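Alpha/beta hydrolase fold protein (Nakamurella multipartita, PDB 4Y7D) belongs to the alpha/beta hydrolase fold family and probably acts as a hydrolase. Local coordinates at residues V186-R189 against V190-M194; E200-T203 against L204-V208; D221-M224 against D225-R229. One frame throughout, in Å; residues are numbered along the deposited sequence. Where two conformers were deposited one is given.

Contact 1 of 3, residues V186-R189 against V190-M194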
ATOM      1  N   VAL A 186      17.459   1.024  14.356  1.00 30.13           N
ATOM      2  CA  VAL A 186      16.085   0.541  14.641  1.00 29.86           C
ATOM      3  C   VAL A 186      15.619   1.235  15.938  1.00 29.79           C
ATOM      4  O   VAL A 186      14.518   1.795  15.984  1.00 29.42           O
ATOM      5  CB  VAL A 186      15.986  -1.004  14.792  1.00 30.28           C
ATOM      6  CG1 VAL A 186      14.610  -1.454  15.325  1.00 30.87           C
ATOM      7  CG2 VAL A 186      16.255  -1.695  13.475  1.00 30.30           C
ATOM      8  N   ALA A 187      16.441   1.204  16.994  1.00 30.78           N
ATOM      9  CA  ALA A 187      16.037   1.799  18.285  1.00 31.03           C
ATOM     10  C   ALA A 187      15.773   3.296  18.173  1.00 30.94           C
ATOM     11  O   ALA A 187      14.816   3.812  18.757  1.00 30.81           O
ATOM     12  CB  ALA A 187      17.072   1.517  19.352  1.00 32.91           C
ATOM     13  N   GLU A 188      16.569   3.983  17.365  1.00 31.09           N
ATOM     14  CA  GLU A 188      16.369   5.413  17.131  0.60 31.37           C
ATOM     15  C   GLU A 188      15.016   5.679  16.447  1.00 30.23           C
ATOM     16  O   GLU A 188      14.297   6.616  16.814  1.00 29.17           O
ATOM     17  CB  GLU A 188      17.526   5.983  16.304  0.60 32.52           C
ATOM     18  CG  GLU A 188      17.483   7.501  16.112  0.60 33.10           C
ATOM     19  CD  GLU A 188      18.769   8.059  15.482  0.60 34.22           C
ATOM     20  OE1 GLU A 188      19.837   8.029  16.128  0.60 36.65           O
ATOM     21  OE2 GLU A 188      18.720   8.534  14.343  0.60 34.41           O
ATOM     22  N   ARG A 189      14.668   4.833  15.472  1.00 28.62           N
ATOM     23  CA  ARG A 189      13.416   4.948  14.736  1.00 27.05           C
ATOM     24  C   ARG A 189      12.244   4.640  15.645  1.00 27.17           C
ATOM     25  O   ARG A 189      11.272   5.352  15.650  1.00 26.11           O
ATOM     26  CB  ARG A 189      13.408   4.058  13.482  1.00 26.59           C
ATOM     27  CG  ARG A 189      12.148   4.255  12.630  1.00 25.42           C
ATOM     28  CD  ARG A 189      12.093   5.594  11.865  1.00 24.85           C
ATOM     29  NE  ARG A 189      13.087   5.542  10.803  1.00 24.83           N
ATOM     30  CZ  ARG A 189      14.304   6.040  10.872  1.00 25.77           C
ATOM     31  NH1 ARG A 189      15.132   5.819   9.887  1.00 26.22           N
ATOM     32  NH2 ARG A 189      14.688   6.788  11.904  1.00 27.35           N
ATOM     33  N   VAL A 190      12.390   3.598  16.475  1.00 28.18           N
ATOM     34  CA  VAL A 190      11.360   3.209  17.416  1.00 28.90           C
ATOM     35  C   VAL A 190      11.052   4.365  18.385  1.00 29.16           C
ATOM     36  O   VAL A 190       9.885   4.663  18.642  1.00 28.62           O
ATOM     37  CB  VAL A 190      11.750   1.891  18.140  1.00 29.69           C
ATOM     38  CG1 VAL A 190      10.814   1.613  19.311  1.00 31.57           C
ATOM     39  CG2 VAL A 190      11.774   0.731  17.176  1.00 29.76           C
ATOM     40  N   ALA A 191      12.081   5.023  18.909  1.00 30.58           N
ATOM     41  CA  ALA A 191      11.868   6.118  19.878  1.00 31.91           C
ATOM     42  C   ALA A 191      11.118   7.290  19.236  1.00 31.33           C
ATOM     43  O   ALA A 191      10.208   7.858  19.844  1.00 32.38           O
ATOM     44  CB  ALA A 191      13.191   6.572  20.464  1.00 33.29           C
ATOM     45  N   GLN A 192      11.451   7.589  17.972  1.00 30.44           N
ATOM     46  CA  GLN A 192      10.716   8.582  17.186  1.00 29.43           C
ATOM     47  C   GLN A 192       9.224   8.229  17.069  1.00 28.57           C
ATOM     48  O   GLN A 192       8.353   9.064  17.263  1.00 28.33           O
ATOM     49  CB  GLN A 192      11.332   8.694  15.785  1.00 28.61           C
ATOM     50  CG  GLN A 192      12.704   9.376  15.834  1.00 28.91           C
ATOM     51  CD  GLN A 192      13.523   9.093  14.593  1.00 27.76           C
ATOM     52  OE1 GLN A 192      13.047   8.424  13.647  1.00 26.67           O
ATOM     53  NE2 GLN A 192      14.761   9.551  14.600  1.00 28.34           N
ATOM     54  N   ILE A 193       8.943   6.972  16.765  1.00 27.23           N
ATOM     55  CA  ILE A 193       7.610   6.525  16.564  1.00 26.24           C
ATOM     56  C   ILE A 193       6.817   6.562  17.860  1.00 27.59           C
ATOM     57  O   ILE A 193       5.686   6.993  17.875  1.00 26.62           O
ATOM     58  CB  ILE A 193       7.622   5.112  15.970  1.00 26.07           C
ATOM     59  CG1 ILE A 193       8.158   5.188  14.538  1.00 25.18           C
ATOM     60  CG2 ILE A 193       6.213   4.485  16.012  1.00 26.06           C
ATOM     61  CD1 ILE A 193       8.385   3.840  13.879  1.00 24.25           C
HETATM   62  N   MSE A 194       7.429   6.141  18.959  1.00 28.53           N
HETATM   63  CA  MSE A 194       6.775   6.194  20.275  1.00 31.35           C
HETATM   64  C   MSE A 194       6.587   7.626  20.768  1.00 33.29           C
HETATM   65  O   MSE A 194       5.859   7.845  21.739  1.00 34.92           O
HETATM   66  CB  MSE A 194       7.574   5.412  21.313  1.00 32.60           C
HETATM   67  CG  MSE A 194       7.756   3.918  21.024  1.00 32.99           C
HETATM   68 SE   MSE A 194       6.128   3.014  20.442  0.65 33.16          SE
HETATM   69  CE  MSE A 194       5.247   2.990  22.198  1.00 34.15           C
TER
HETATM   70  O   HOH W   1      16.890   9.083  12.401  1.00 29.52           O
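R189 and Q192 meet across one turn of helix 183-194, a helix of this alpha/beta hydrolase fold protein. R189 NH2 donates a hydrogen bond to Q192 OE1 at 2.9 Å. The guanidinium and amide planes are only 3° apart, and OE1 meets the guanidinium near its edge, slightly out of plane. R189 CD also comes 3.5 Å from Q192 OE1. Bends at chi2 (72°) and chi3 (71°) curl the arginine back to the glutamine. One water accepts from both R189 NH2 and Q192 NE2. In one conformer of E188 it also donates to E188 OE2. The Q192 amide thus uses its oxygen for the arginine and its nitrogen for the water. Beneath this group run four i to i+4 backbone bonds, from V190 N to V186 O through I193 N to R189 O. Further out, R189 NH1 is hydrogen-bonded to A275 O, which ties the helix to a loop. V186 and I193 both pack on I175 of helix 167-177. On that apolar side V186 CG1 touches V190 CG2 at 4.0 Å, and I193 CD1 lies 4.0 Å from R189 CG.

Contact 2 of 3, residues E200-T203 against L204-V208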
ATOM      1  N   GLU A 200       2.898   5.887  15.657  1.00 24.70           N
ATOM      2  CA  GLU A 200       2.711   4.667  16.465  1.00 25.49           C
ATOM      3  C   GLU A 200       1.473   3.928  15.982  1.00 25.23           C
ATOM      4  O   GLU A 200       1.509   2.717  15.739  1.00 24.62           O
ATOM      5  CB  GLU A 200       2.570   5.012  17.957  1.00 26.86           C
ATOM      6  CG  GLU A 200       2.356   3.780  18.848  1.00 28.14           C
ATOM      7  CD  GLU A 200       2.276   4.101  20.311  1.00 29.95           C
ATOM      8  OE1 GLU A 200       2.581   5.253  20.741  1.00 33.01           O
ATOM      9  OE2 GLU A 200       1.921   3.178  21.067  1.00 31.32           O
ATOM     10  N   ARG A 201       0.374   4.658  15.854  1.00 25.46           N
ATOM     11  CA  ARG A 201      -0.872   4.059  15.423  0.60 26.37           C
ATOM     12  C   ARG A 201      -0.723   3.424  14.049  1.00 25.41           C
ATOM     13  O   ARG A 201      -1.174   2.281  13.848  1.00 24.61           O
ATOM     14  CB  ARG A 201      -2.003   5.091  15.417  0.60 28.64           C
ATOM     15  CG  ARG A 201      -3.293   4.538  14.840  0.60 30.24           C
ATOM     16  CD  ARG A 201      -4.462   5.510  14.944  0.60 32.84           C
ATOM     17  NE  ARG A 201      -4.095   6.859  14.504  0.60 35.17           N
ATOM     18  CZ  ARG A 201      -4.929   7.894  14.508  0.60 37.86           C
ATOM     19  NH1 ARG A 201      -4.496   9.069  14.110  0.60 38.75           N
ATOM     20  NH2 ARG A 201      -6.199   7.746  14.883  0.60 39.82           N
ATOM     21  N   PHE A 202      -0.091   4.141  13.101  1.00 22.62           N
ATOM     22  CA  PHE A 202       0.104   3.592  11.762  1.00 21.91           C
ATOM     23  C   PHE A 202       0.867   2.280  11.821  1.00 21.77           C
ATOM     24  O   PHE A 202       0.466   1.274  11.182  1.00 20.48           O
ATOM     25  CB  PHE A 202       0.879   4.562  10.839  1.00 21.28           C
ATOM     26  CG  PHE A 202       1.168   4.000   9.490  1.00 21.29           C
ATOM     27  CD1 PHE A 202       0.250   4.134   8.445  1.00 21.16           C
ATOM     28  CD2 PHE A 202       2.353   3.330   9.234  1.00 21.08           C
ATOM     29  CE1 PHE A 202       0.497   3.596   7.206  1.00 20.94           C
ATOM     30  CE2 PHE A 202       2.600   2.774   7.986  1.00 20.91           C
ATOM     31  CZ  PHE A 202       1.672   2.908   6.959  1.00 20.85           C
ATOM     32  N   THR A 203       1.967   2.271  12.586  1.00 21.90           N
ATOM     33  CA  THR A 203       2.822   1.102  12.629  1.00 22.59           C
ATOM     34  C   THR A 203       2.105  -0.131  13.204  1.00 22.71           C
ATOM     35  O   THR A 203       2.260  -1.242  12.693  1.00 22.66           O
ATOM     36  CB  THR A 203       4.133   1.392  13.402  1.00 23.36           C
ATOM     37  OG1 THR A 203       4.774   2.544  12.846  1.00 23.58           O
ATOM     38  CG2 THR A 203       5.095   0.197  13.321  1.00 23.73           C
ATOM     39  N   LEU A 204       1.363   0.076  14.285  1.00 23.53           N
ATOM     40  CA  LEU A 204       0.627  -1.006  14.923  1.00 24.35           C
ATOM     41  C   LEU A 204      -0.448  -1.572  14.001  1.00 24.22           C
ATOM     42  O   LEU A 204      -0.587  -2.823  13.861  1.00 24.49           O
ATOM     43  CB  LEU A 204       0.019  -0.512  16.245  1.00 25.64           C
ATOM     44  CG  LEU A 204       1.001  -0.061  17.317  1.00 26.44           C
ATOM     45  CD1 LEU A 204       0.257   0.598  18.469  1.00 27.56           C
ATOM     46  CD2 LEU A 204       1.849  -1.209  17.828  1.00 27.70           C
ATOM     47  N   GLU A 205      -1.159  -0.683  13.316  1.00 23.50           N
ATOM     48  CA  GLU A 205      -2.202  -1.144  12.389  1.00 23.59           C
ATOM     49  C   GLU A 205      -1.626  -1.969  11.247  1.00 22.93           C
ATOM     50  O   GLU A 205      -2.180  -3.012  10.903  1.00 22.43           O
ATOM     51  CB  GLU A 205      -3.036   0.027  11.915  1.00 24.58           C
ATOM     52  CG  GLU A 205      -3.911   0.506  13.060  1.00 26.93           C
ATOM     53  CD  GLU A 205      -4.798   1.697  12.753  1.00 28.95           C
ATOM     54  OE1 GLU A 205      -4.770   2.158  11.612  1.00 28.44           O
ATOM     55  OE2 GLU A 205      -5.500   2.178  13.689  1.00 29.56           O
ATOM     56  N   LEU A 206      -0.515  -1.502  10.665  1.00 22.60           N
ATOM     57  CA  LEU A 206       0.103  -2.210   9.552  1.00 21.68           C
ATOM     58  C   LEU A 206       0.744  -3.511  10.009  1.00 23.15           C
ATOM     59  O   LEU A 206       0.677  -4.528   9.253  1.00 23.23           O
ATOM     60  CB  LEU A 206       1.103  -1.313   8.804  1.00 22.62           C
ATOM     61  CG  LEU A 206       0.469  -0.527   7.649  1.00 22.57           C
ATOM     62  CD1 LEU A 206       0.009  -1.536   6.600  1.00 23.44           C
ATOM     63  CD2 LEU A 206      -0.691   0.350   8.054  1.00 22.85           C
ATOM     64  N   ALA A 207       1.308  -3.515  11.220  1.00 23.00           N
ATOM     65  CA  ALA A 207       1.885  -4.780  11.768  1.00 23.09           C
ATOM     66  C   ALA A 207       0.847  -5.907  11.871  1.00 23.75           C
ATOM     67  O   ALA A 207       1.093  -7.069  11.484  1.00 24.78           O
ATOM     68  CB  ALA A 207       2.546  -4.514  13.112  1.00 23.96           C
ATOM     69  N   VAL A 208      -0.322  -5.587  12.387  1.00 23.44           N
ATOM     70  CA  VAL A 208      -1.405  -6.559  12.474  1.00 24.19           C
ATOM     71  C   VAL A 208      -1.885  -7.002  11.077  1.00 23.73           C
ATOM     72  O   VAL A 208      -2.160  -8.192  10.868  1.00 24.05           O
ATOM     73  CB  VAL A 208      -2.567  -5.990  13.318  1.00 25.27           C
ATOM     74  CG1 VAL A 208      -3.789  -6.893  13.251  1.00 26.66           C
ATOM     75  CG2 VAL A 208      -2.116  -5.825  14.765  1.00 25.96           C
TER
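F202 and L206 meet with a leucine methyl over the phenyl ring. L206 CD2 sits 3.8 Å from the F202 ring centroid, 20° off the ring normal, in a CH-pi contact. The methyl is displaced toward the rim, where it comes 3.6 Å from F202 CE1. F202 holds CG opposite its own backbone N (chi1 176°), and this brings the ring alongside the next turn. W282 also stacks with the ring. An alanine in place of F202 would probably leave L206 CD2 and the W282 ring without their aromatic partner and open a gap beside the L206 methyl. R201 and E205 run side by side in the same direction. In the R201 conformer given, its aliphatic part passes the E205 carboxylate, CG 3.4 Å from OE2. The charged atoms do not meet, and E205 OE1 forms a salt bridge with R54. E200 and L204 also lie side by side and point the same way, with E200 CG 3.8 Å from L204 CD1. T203 OG1 is hydrogen-bonded to K199 O. Four backbone bonds follow, from L204 N to E200 O through A207 N to T203 O. Such i to i+4 pairing is that of a regular alpha helix, here helix 197-209 of an alpha/beta hydrolase fold.

Contact 3 of 3, residues D221-M224 against D225-R229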
ATOM      1  N   ASP A 221      -2.182 -15.310  -1.367  1.00 22.91           N
ATOM      2  CA  ASP A 221      -1.686 -16.398  -2.231  1.00 23.89           C
ATOM      3  C   ASP A 221      -1.805 -16.018  -3.721  1.00 23.35           C
ATOM      4  O   ASP A 221      -0.902 -16.230  -4.527  1.00 22.74           O
ATOM      5  CB  ASP A 221      -2.518 -17.659  -1.980  1.00 26.55           C
ATOM      6  CG  ASP A 221      -2.181 -18.330  -0.658  1.00 28.72           C
ATOM      7  OD1 ASP A 221      -1.161 -17.962  -0.045  1.00 29.18           O
ATOM      8  OD2 ASP A 221      -2.909 -19.255  -0.259  1.00 31.94           O
ATOM      9  N   ASN A 222      -2.920 -15.375  -4.064  1.00 22.50           N
ATOM     10  CA  ASN A 222      -3.107 -14.893  -5.421  1.00 22.84           C
ATOM     11  C   ASN A 222      -2.033 -13.848  -5.815  1.00 21.75           C
ATOM     12  O   ASN A 222      -1.437 -13.898  -6.894  1.00 22.20           O
ATOM     13  CB  ASN A 222      -4.488 -14.257  -5.579  1.00 22.50           C
ATOM     14  CG  ASN A 222      -4.703 -13.777  -6.990  1.00 22.36           C
ATOM     15  OD1 ASN A 222      -4.622 -14.576  -7.906  1.00 23.31           O
ATOM     16  ND2 ASN A 222      -4.930 -12.512  -7.185  1.00 20.43           N
ATOM     17  N   ASP A 223      -1.778 -12.911  -4.925  1.00 21.09           N
ATOM     18  CA  ASP A 223      -0.767 -11.862  -5.194  1.00 20.68           C
ATOM     19  C   ASP A 223       0.621 -12.516  -5.374  1.00 21.15           C
ATOM     20  O   ASP A 223       1.385 -12.190  -6.293  1.00 20.69           O
ATOM     21  CB  ASP A 223      -0.677 -10.848  -4.060  1.00 21.23           C
ATOM     22  CG  ASP A 223      -1.836  -9.900  -3.961  1.00 21.42           C
ATOM     23  OD1 ASP A 223      -2.671  -9.796  -4.892  1.00 21.32           O
ATOM     24  OD2 ASP A 223      -1.910  -9.218  -2.892  1.00 20.40           O
HETATM   25  N   MSE A 224       0.943 -13.457  -4.511  1.00 21.43           N
HETATM   26  CA  MSE A 224       2.285 -14.090  -4.613  1.00 24.62           C
HETATM   27  C   MSE A 224       2.398 -14.822  -5.929  1.00 25.94           C
HETATM   28  O   MSE A 224       3.448 -14.818  -6.594  1.00 26.47           O
HETATM   29  CB  MSE A 224       2.569 -15.010  -3.406  1.00 26.18           C
HETATM   30  CG  MSE A 224       2.625 -14.188  -2.114  1.00 27.24           C
HETATM   31 SE   MSE A 224       3.963 -12.728  -1.924  0.65 33.02          SE
HETATM   32  CE  MSE A 224       2.924 -11.133  -2.348  1.00 29.43           C
ATOM     33  N   ASP A 225       1.340 -15.495  -6.344  1.00 26.34           N
ATOM     34  CA  ASP A 225       1.368 -16.201  -7.591  1.00 28.85           C
ATOM     35  C   ASP A 225       1.442 -15.241  -8.796  1.00 27.34           C
ATOM     36  O   ASP A 225       2.247 -15.440  -9.734  1.00 27.14           O
ATOM     37  CB  ASP A 225       0.148 -17.102  -7.713  1.00 31.07           C
ATOM     38  CG  ASP A 225       0.044 -17.710  -9.054  1.00 34.41           C
ATOM     39  OD1 ASP A 225       1.009 -18.317  -9.494  1.00 39.73           O
ATOM     40  OD2 ASP A 225      -1.008 -17.607  -9.690  1.00 40.59           O
ATOM     41  N   GLN A 226       0.648 -14.171  -8.756  1.00 25.24           N
ATOM     42  CA  GLN A 226       0.609 -13.256  -9.872  1.00 23.92           C
ATOM     43  C   GLN A 226       1.889 -12.453  -9.990  1.00 23.27           C
ATOM     44  O   GLN A 226       2.356 -12.203 -11.091  1.00 23.52           O
ATOM     45  CB  GLN A 226      -0.572 -12.285  -9.716  1.00 24.10           C
ATOM     46  CG  GLN A 226      -1.939 -12.929  -9.969  1.00 25.97           C
ATOM     47  CD  GLN A 226      -2.037 -13.447 -11.374  1.00 26.86           C
ATOM     48  OE1 GLN A 226      -1.668 -12.761 -12.300  1.00 28.90           O
ATOM     49  NE2 GLN A 226      -2.466 -14.653 -11.539  1.00 31.24           N
ATOM     50  N   PHE A 227       2.448 -12.007  -8.869  1.00 22.90           N
ATOM     51  CA  PHE A 227       3.645 -11.162  -8.958  1.00 22.11           C
ATOM     52  C   PHE A 227       4.824 -11.942  -9.518  1.00 22.25           C
ATOM     53  O   PHE A 227       5.678 -11.361 -10.189  1.00 22.17           O
ATOM     54  CB  PHE A 227       4.045 -10.548  -7.606  1.00 22.73           C
ATOM     55  CG  PHE A 227       2.998  -9.665  -6.973  1.00 22.84           C
ATOM     56  CD1 PHE A 227       1.862  -9.290  -7.646  1.00 23.45           C
ATOM     57  CD2 PHE A 227       3.185  -9.209  -5.705  1.00 23.75           C
ATOM     58  CE1 PHE A 227       0.913  -8.471  -7.050  1.00 22.97           C
ATOM     59  CE2 PHE A 227       2.232  -8.422  -5.083  1.00 23.88           C
ATOM     60  CZ  PHE A 227       1.100  -8.070  -5.766  1.00 23.07           C
ATOM     61  N   ALA A 228       4.886 -13.250  -9.252  1.00 22.47           N
ATOM     62  CA  ALA A 228       5.900 -14.117  -9.813  1.00 23.37           C
ATOM     63  C   ALA A 228       5.754 -14.360 -11.324  1.00 23.92           C
ATOM     64  O   ALA A 228       6.658 -14.931 -11.960  1.00 23.61           O
ATOM     65  CB  ALA A 228       5.915 -15.472  -9.068  1.00 23.29           C
ATOM     66  N   ARG A 229       4.602 -13.982 -11.873  1.00 24.54           N
ATOM     67  CA  ARG A 229       4.305 -14.187 -13.283  1.00 27.75           C
ATOM     68  C   ARG A 229       4.273 -12.904 -14.122  1.00 26.29           C
ATOM     69  O   ARG A 229       4.052 -12.968 -15.335  1.00 27.12           O
ATOM     70  CB  ARG A 229       2.927 -14.841 -13.440  1.00 31.37           C
ATOM     71  CG  ARG A 229       2.833 -16.297 -13.054  1.00 36.33           C
ATOM     72  CD  ARG A 229       1.364 -16.701 -13.238  1.00 40.09           C
ATOM     73  NE  ARG A 229       0.966 -17.755 -12.322  1.00 44.90           N
ATOM     74  CZ  ARG A 229       1.201 -19.065 -12.508  1.00 51.78           C
ATOM     75  NH1 ARG A 229       1.864 -19.497 -13.584  1.00 51.40           N
ATOM     76  NH2 ARG A 229       0.779 -19.957 -11.599  1.00 51.66           N
TER
HETATM   77  O   HOH W   2      -3.153 -16.379  -9.754  1.00 38.21           O
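Helix 217-227, in this alpha/beta hydrolase fold protein, is held here by D223 and F227 on one side and by a water-linked polar group on another. D223 and F227 point the same way. D223 CB lies over a face of the F227 ring, 4.1 Å from the centroid, in a CH-pi contact. The backbone oxygen D223 O lies over a face as well, 3.1 Å from F227 CG, and accepts the hydrogen bond from F227 N. The D223 carboxylate is nearly parallel to the ring, their planes 9° apart. F227 CG stands opposite its own carbonyl carbon (chi1 -60°), which lays the ring back along the preceding turn. Selenomethionine M224 adds its CE methyl, which approaches F227 CD2 obliquely at 3.9 Å. On the polar side one water donates to N222 OD1 and D225 OD2 and accepts from Q226 NE2. The aliphatic part of Q226 also meets N222, with CG 3.8 Å from N222 OD1. D225 has a second partner in R229, through a salt bridge from R229 NH2 to D225 OD1 at 2.7 Å, though its hydrogen bonds are weak. The backbone bonds D225 N to D221 O, Q226 N to N222 O and F227 N to D223 O are regular, but A228 N to M224 O is weak at 3.4 Å. Around the helix, D223 OD2 is gripped by R68, Y71 and S42. N222 ND2 bonds to V80 O, and N222 and Q226 pack on Q85 and P82 of helix 82-95, which lies between strands 62-66 and 101-106 in the chain.

Contacts 1 and 2 lie on successive helices that pack together: I193 of contact 1 touches E200 and T203 of contact 2, and M194 touches E200. Their centres are 14 Å apart. Contact 3 is separate, on the next helix, with its nearest atoms about 12 Å from contact 2 and about 23 Å from contact 1. All three are partly buried, but contact 2 lies closest to the centre of the chain and contact 1 farthest. Contact 2 relies on a ring and a methyl, with E205 paired to R54 of helix 46-58. Contacts 1 and 3 each use a water to join polar side chains, and contact 3 adds a buried aspartate beside a phenylalanine.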